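PDB 5W93: breast cancer anti-estrogen resistance protein 1, which serves as a docking protein that coordinates tyrosine kinase-based signalling in cell adhesion, is implicated in inducing cell migration, and binds paxillin through its C-terminal helical domain. Local coordinates for residues A[15-18]-A[19-23]; A[104-107]-A[108-111]; A[123-126]-A[127-130]. The protein carries 2 engineered substitutions. One frame throughout, in Å; residues are numbered along the deposited sequence.

Contact 1: residues A[15-18]-A[19-23]; sequences LEQA and EANLT. Engineered in segment 15-18: Ala18 (natural residue Cys).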
loop_
_atom_site.group_PDB
_atom_site.type_symbol
_atom_site.label_atom_id
_atom_site.label_comp_id
_atom_site.label_asym_id
_atom_site.label_seq_id
_atom_site.Cartn_x
_atom_site.Cartn_y
_atom_site.Cartn_z
ATOM N N LEU A 15 -7.684 -13.071 4.218
ATOM C CA LEU A 15 -8.241 -12.008 5.064
ATOM C C LEU A 15 -7.436 -11.911 6.358
ATOM O O LEU A 15 -7.074 -10.832 6.805
ATOM C CB LEU A 15 -9.719 -12.264 5.386
ATOM C CG LEU A 15 -10.399 -11.297 6.367
ATOM C CD1 LEU A 15 -10.324 -9.849 5.848
ATOM C CD2 LEU A 15 -11.860 -11.687 6.621
ATOM N N GLU A 16 -7.163 -13.062 6.963
ATOM C CA GLU A 16 -6.362 -13.109 8.178
ATOM C C GLU A 16 -4.957 -12.542 7.947
ATOM O O GLU A 16 -4.445 -11.794 8.782
ATOM C CB GLU A 16 -6.298 -14.550 8.706
ATOM C CG GLU A 16 -5.296 -14.770 9.819
ATOM C CD GLU A 16 -3.892 -15.031 9.297
ATOM O OE1 GLU A 16 -3.722 -15.958 8.464
ATOM O OE2 GLU A 16 -2.969 -14.287 9.700
ATOM N N GLN A 17 -4.328 -12.918 6.835
ATOM C CA GLN A 17 -3.002 -12.397 6.488
ATOM C C GLN A 17 -3.038 -10.898 6.211
ATOM O O GLN A 17 -2.133 -10.161 6.591
ATOM C CB GLN A 17 -2.436 -13.114 5.267
ATOM C CG GLN A 17 -1.345 -14.103 5.578
ATOM C CD GLN A 17 -0.406 -14.318 4.410
ATOM O OE1 GLN A 17 -0.385 -13.532 3.448
ATOM N NE2 GLN A 17 0.382 -15.378 4.483
ATOM N N ALA A 18 -4.079 -10.460 5.520
ATOM C CA ALA A 18 -4.258 -9.034 5.250
ATOM C C ALA A 18 -4.371 -8.243 6.557
ATOM O O ALA A 18 -3.784 -7.172 6.683
ATOM C CB ALA A 18 -5.477 -8.814 4.386
ATOM N N GLU A 19 -5.106 -8.782 7.531
ATOM C CA GLU A 19 -5.330 -8.086 8.801
ATOM C C GLU A 19 -4.015 -7.919 9.556
ATOM O O GLU A 19 -3.712 -6.836 10.055
ATOM C CB GLU A 19 -6.378 -8.828 9.657
ATOM C CG GLU A 19 -7.812 -8.599 9.156
ATOM C CD GLU A 19 -8.860 -9.478 9.838
ATOM O OE1 GLU A 19 -8.483 -10.396 10.596
ATOM O OE2 GLU A 19 -10.071 -9.251 9.607
ATOM N N ALA A 20 -3.225 -8.983 9.605
ATOM C CA ALA A 20 -1.871 -8.916 10.162
ATOM C C ALA A 20 -0.976 -7.886 9.451
ATOM O O ALA A 20 -0.296 -7.088 10.103
ATOM C CB ALA A 20 -1.227 -10.271 10.104
ATOM N N ASN A 21 -0.956 -7.906 8.120
ATOM C CA ASN A 21 -0.111 -6.961 7.378
ATOM C C ASN A 21 -0.579 -5.514 7.503
ATOM O O ASN A 21 0.214 -4.579 7.387
ATOM C CB ASN A 21 -0.052 -7.337 5.899
ATOM C CG ASN A 21 0.898 -8.481 5.630
ATOM O OD1 ASN A 21 0.517 -9.497 5.054
ATOM N ND2 ASN A 21 2.147 -8.318 6.035
ATOM N N LEU A 22 -1.878 -5.345 7.711
ATOM C CA LEU A 22 -2.488 -4.029 7.859
ATOM C C LEU A 22 -2.002 -3.334 9.134
ATOM O O LEU A 22 -1.956 -2.105 9.197
ATOM C CB LEU A 22 -4.008 -4.158 7.870
ATOM C CG LEU A 22 -4.822 -3.245 6.958
ATOM C CD1 LEU A 22 -4.509 -3.512 5.501
ATOM C CD2 LEU A 22 -6.312 -3.408 7.216
ATOM N N THR A 23 -1.643 -4.134 10.140
ATOM C CA THR A 23 -1.035 -3.635 11.378
ATOM C C THR A 23 0.321 -2.984 11.136
ATOM O O THR A 23 0.571 -1.858 11.577
ATOM C CB THR A 23 -0.842 -4.762 12.405
ATOM O OG1 THR A 23 -2.120 -5.253 12.825
ATOM C CG2 THR A 23 -0.062 -4.260 13.615
#
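Leu15 and Glu19, one helical turn apart, lay their side chains across each other at a slant, so that carboxylate oxygen OE2 of Glu19 rests 3.8 Å from CD1 of Leu15, an oxygen against a methyl. Glu19 turns CG away from its own carbonyl carbon (chi1 -76°), setting Glu19 CG 3.3 Å from Leu15 O, and the extended chain carries OE2 on to CD1. Leu15 O also accepts from Glu19 N at 2.9 Å. Three further i to i+4 backbone bonds run from the amides of Ala20, Asn21 and Leu22 to the carbonyls of Glu16, Gln17 and Ala18; the last is short, 2.8 Å from Leu22 N to Ala18 O, but bent to 140° at the hydrogen. Ala18, an engineered residue in place of Cys, is buried and touches Leu131 of helix 107-135, where Leu22 and Glu19 also meet Arg128. Gln17 and Asn21 instead lean on Ile62 of helix 42-69. Both segments lie in the divergent helix-loop-helix region, on helix 5-37 of the four-helix C-terminal domain. Main-chain bonds supply the polar links; Leu15 gives the Glu19 carboxylate only van der Waals contact, and nearby Arg128 may ease its charge.

Contact 2: residues A[104-107]-A[108-111]; sequences YPSP and SAAQ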
loop_
_atom_site.group_PDB
_atom_site.type_symbol
_atom_site.label_atom_id
_atom_site.label_comp_id
_atom_site.label_asym_id
_atom_site.label_seq_id
_atom_site.Cartn_x
_atom_site.Cartn_y
_atom_site.Cartn_z
ATOM N N TYR A 104 12.846 20.153 -1.584
ATOM C CA TYR A 104 12.867 20.439 -0.152
ATOM C C TYR A 104 13.582 21.767 0.154
ATOM O O TYR A 104 14.620 22.061 -0.435
ATOM C CB TYR A 104 13.541 19.290 0.609
ATOM C CG TYR A 104 13.458 19.441 2.105
ATOM C CD1 TYR A 104 12.318 19.049 2.798
ATOM C CD2 TYR A 104 14.516 19.971 2.831
ATOM C CE1 TYR A 104 12.225 19.189 4.171
ATOM C CE2 TYR A 104 14.431 20.114 4.210
ATOM C CZ TYR A 104 13.283 19.725 4.870
ATOM O OH TYR A 104 13.195 19.860 6.238
ATOM N N PRO A 105 13.015 22.584 1.061
ATOM C CA PRO A 105 11.725 22.399 1.734
ATOM C C PRO A 105 10.584 23.006 0.934
ATOM O O PRO A 105 10.630 24.195 0.600
ATOM C CB PRO A 105 11.922 23.130 3.062
ATOM C CG PRO A 105 12.889 24.235 2.730
ATOM C CD PRO A 105 13.743 23.756 1.585
ATOM N N SER A 106 9.584 22.193 0.610
ATOM C CA SER A 106 8.391 22.666 -0.091
ATOM C C SER A 106 7.131 22.102 0.552
ATOM O O SER A 106 6.874 20.903 0.464
ATOM C CB SER A 106 8.444 22.281 -1.567
ATOM O OG SER A 106 7.160 22.358 -2.166
ATOM N N PRO A 107 6.351 22.966 1.223
ATOM C CA PRO A 107 5.113 22.557 1.910
ATOM C C PRO A 107 4.094 21.909 0.974
ATOM O O PRO A 107 3.405 20.970 1.389
ATOM C CB PRO A 107 4.566 23.880 2.470
ATOM C CG PRO A 107 5.785 24.750 2.622
ATOM C CD PRO A 107 6.679 24.384 1.463
ATOM N N SER A 108 3.992 22.415 -0.254
ATOM C CA SER A 108 3.092 21.855 -1.261
ATOM C C SER A 108 3.527 20.477 -1.758
ATOM O O SER A 108 2.693 19.576 -1.931
ATOM C CB SER A 108 2.993 22.787 -2.457
ATOM O OG SER A 108 4.259 22.941 -3.063
ATOM N N ALA A 109 4.824 20.339 -2.035
ATOM C CA ALA A 109 5.406 19.054 -2.420
ATOM C C ALA A 109 5.159 18.029 -1.325
ATOM O O ALA A 109 4.809 16.881 -1.607
ATOM C CB ALA A 109 6.898 19.189 -2.697
ATOM N N ALA A 110 5.331 18.449 -0.074
ATOM C CA ALA A 110 5.144 17.535 1.040
ATOM C C ALA A 110 3.672 17.146 1.175
ATOM O O ALA A 110 3.361 16.008 1.512
ATOM C CB ALA A 110 5.660 18.148 2.336
ATOM N N GLN A 111 2.767 18.087 0.912
ATOM C CA GLN A 111 1.347 17.808 1.090
ATOM C C GLN A 111 0.864 16.854 -0.003
ATOM O O GLN A 111 -0.007 16.023 0.238
ATOM C CB GLN A 111 0.525 19.101 1.097
ATOM C CG GLN A 111 -0.961 18.892 1.423
ATOM C CD GLN A 111 -1.183 18.247 2.784
ATOM O OE1 GLN A 111 -0.569 18.638 3.774
ATOM N NE2 GLN A 111 -2.062 17.244 2.835
#
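Ser106 caps the helix that begins at Pro107: its hydroxyl OG accepts from Ala109 N at 3.1 Å, with a fairly straight angle of 160° at the hydrogen. This is the N-cap bond, in which a side-chain oxygen takes up an amide of the first turn that has no earlier carbonyl of the helix to bind. With OG swung opposite the backbone N (chi1 162°), the hydroxyl points forward to that turn, and OG of Ser108 lies 3.1 Å from OG of Ser106, so two hydroxyls gather at the start of the helix. Main-chain bonds take over directly behind the cap. Ala110 N donates to Ser106 O at 2.9 Å, so Ser106 grips the turn through both its side chain and its carbonyl, and Gln111 N reaches Pro107 O at 3.0 Å along a more bent path, 139° at the hydrogen. Nonpolar contact is slight: the methyl of Ala109 packs 3.6 Å from CB of Ser106. Pro107, lacking an N-H, suits the first helical position, where that hydrogen would find no helical acceptor. Farther along, the Gln111 amide NE2 bonds to Asp115 one turn on. The capped turn closes the loop between helix 73-102 and helix 107-135, at one end of the helical bundle; just before it, Tyr104 leans on Pro42 and Phe45 of helix 42-69, while buried Ala109 meets Gln103.

Contact 3: residues A[123-126]-A[127-130]; sequences STQQ and FRRV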
loop_
_atom_site.group_PDB
_atom_site.type_symbol
_atom_site.label_atom_id
_atom_site.label_comp_id
_atom_site.label_asym_id
_atom_site.label_seq_id
_atom_site.Cartn_x
_atom_site.Cartn_y
_atom_site.Cartn_z
ATOM N N SER A 123 -7.263 3.178 0.792
ATOM C CA SER A 123 -7.520 2.156 -0.215
ATOM C C SER A 123 -7.176 0.761 0.309
ATOM O O SER A 123 -7.824 -0.218 -0.060
ATOM C CB SER A 123 -6.734 2.449 -1.498
ATOM O OG SER A 123 -7.210 3.620 -2.143
ATOM N N THR A 124 -6.167 0.665 1.173
ATOM C CA THR A 124 -5.798 -0.635 1.746
ATOM C C THR A 124 -6.836 -1.114 2.772
ATOM O O THR A 124 -7.142 -2.306 2.859
ATOM C CB THR A 124 -4.393 -0.599 2.411
ATOM O OG1 THR A 124 -4.362 0.380 3.458
ATOM C CG2 THR A 124 -3.293 -0.298 1.365
ATOM N N GLN A 125 -7.369 -0.180 3.544
ATOM C CA GLN A 125 -8.453 -0.495 4.469
ATOM C C GLN A 125 -9.680 -0.972 3.712
ATOM O O GLN A 125 -10.376 -1.884 4.146
ATOM C CB GLN A 125 -8.822 0.722 5.319
ATOM C CG GLN A 125 -7.786 1.080 6.352
ATOM C CD GLN A 125 -7.611 -0.012 7.387
ATOM O OE1 GLN A 125 -8.578 -0.680 7.784
ATOM N NE2 GLN A 125 -6.378 -0.208 7.828
ATOM N N GLN A 126 -9.932 -0.331 2.574
ATOM C CA GLN A 126 -11.050 -0.678 1.721
ATOM C C GLN A 126 -10.863 -2.069 1.105
ATOM O O GLN A 126 -11.804 -2.862 1.052
ATOM C CB GLN A 126 -11.199 0.382 0.638
ATOM C CG GLN A 126 -12.450 0.291 -0.143
ATOM C CD GLN A 126 -12.712 1.571 -0.858
ATOM O OE1 GLN A 126 -12.203 1.787 -1.951
ATOM N NE2 GLN A 126 -13.486 2.452 -0.234
ATOM N N PHE A 127 -9.641 -2.357 0.654
ATOM C CA PHE A 127 -9.281 -3.689 0.163
ATOM C C PHE A 127 -9.608 -4.760 1.207
ATOM O O PHE A 127 -10.262 -5.755 0.908
ATOM C CB PHE A 127 -7.792 -3.739 -0.192
ATOM C CG PHE A 127 -7.305 -5.098 -0.658
ATOM C CD1 PHE A 127 -8.085 -5.899 -1.487
ATOM C CD2 PHE A 127 -6.042 -5.559 -0.276
ATOM C CE1 PHE A 127 -7.620 -7.144 -1.927
ATOM C CE2 PHE A 127 -5.563 -6.801 -0.709
ATOM C CZ PHE A 127 -6.355 -7.595 -1.539
ATOM N N ARG A 128 -9.174 -4.529 2.432
ATOM C CA ARG A 128 -9.414 -5.486 3.512
ATOM C C ARG A 128 -10.913 -5.650 3.786
ATOM O O ARG A 128 -11.397 -6.764 3.977
ATOM C CB ARG A 128 -8.686 -5.051 4.782
ATOM C CG ARG A 128 -8.670 -6.140 5.854
ATOM C CD ARG A 128 -9.052 -5.619 7.225
ATOM N NE ARG A 128 -10.495 -5.562 7.426
ATOM C CZ ARG A 128 -11.214 -4.446 7.394
ATOM N NH1 ARG A 128 -10.624 -3.279 7.162
ATOM N NH2 ARG A 128 -12.527 -4.496 7.594
ATOM N N ARG A 129 -11.647 -4.540 3.789
ATOM C CA ARG A 129 -13.098 -4.595 3.984
ATOM C C ARG A 129 -13.769 -5.469 2.917
ATOM O O ARG A 129 -14.597 -6.330 3.219
ATOM C CB ARG A 129 -13.699 -3.187 3.971
ATOM C CG ARG A 129 -15.045 -3.098 4.706
ATOM C CD ARG A 129 -15.665 -1.712 4.623
ATOM N NE ARG A 129 -16.718 -1.679 3.616
ATOM C CZ ARG A 129 -16.541 -1.285 2.360
ATOM N NH1 ARG A 129 -15.351 -0.871 1.953
ATOM N NH2 ARG A 129 -17.559 -1.300 1.512
ATOM N N VAL A 130 -13.403 -5.251 1.668
ATOM C CA VAL A 130 -13.929 -6.035 0.559
ATOM C C VAL A 130 -13.596 -7.540 0.653
ATOM O O VAL A 130 -14.445 -8.388 0.353
ATOM C CB VAL A 130 -13.406 -5.454 -0.771
ATOM C CG1 VAL A 130 -13.596 -6.426 -1.912
ATOM C CG2 VAL A 130 -14.098 -4.107 -1.051
#
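Phe127 opens the second half of this continuous helix by donating its amide N to Ser123 O at 2.9 Å, while its CB packs 3.4 Å from Thr124 O. Its ring leads away from the preceding turn into buried surroundings. Arg128 follows, its N bonded to Thr124 O at 3.0 Å. The Arg128 chain starts opposite the backbone N (chi1 -169°) and then folds at chi2 and chi3, which brings NH1 back within 3.4 Å of OE1 of Gln125; amide and guanidinium planes stand 39° apart. Thr124 meanwhile packs on Leu25 of helix 5-37, Ser123 on Leu85 of helix 73-102. Arg129 bonds through N to Gln125 O and bends at chi3, bringing its guanidinium edge to CG of Gln126, 3.8 Å from NH1 in the plane of the group. Beyond that CG the Gln126 chain extends, and its OE1 bonds to Tyr82. Val130, buried, closes the turn: N donates to Gln126 O at 2.9 Å, and CG2 rests 3.4 Å from that oxygen. Two faces thus differ in chemistry: Phe127 and Val130 are buried, whereas partly exposed Arg128 and exposed Arg129 keep their polar ends at the less buried side.

Contacts 1 and 3 are partly buried and lie on neighbouring antiparallel helices, 5-37 and 107-135, with centres 11 Å apart; they meet where Leu15 CD1 packs 3.8 Å from Arg128 O. Contact 2 shares helix 107-135 with contact 3 but sits at its start, a surface site with its centre about 28 Å from that of contact 3 and on the opposite side of the chain's centre. Mid-helix, regular i to i+4 bonds satisfy the backbone, and the side chains pack between helices, the aliphatic parts of Glu19 and Arg128 joining in. At the helix start, a serine hydroxyl replaces a missing backbone acceptor, and the contact across the cap is mostly polar.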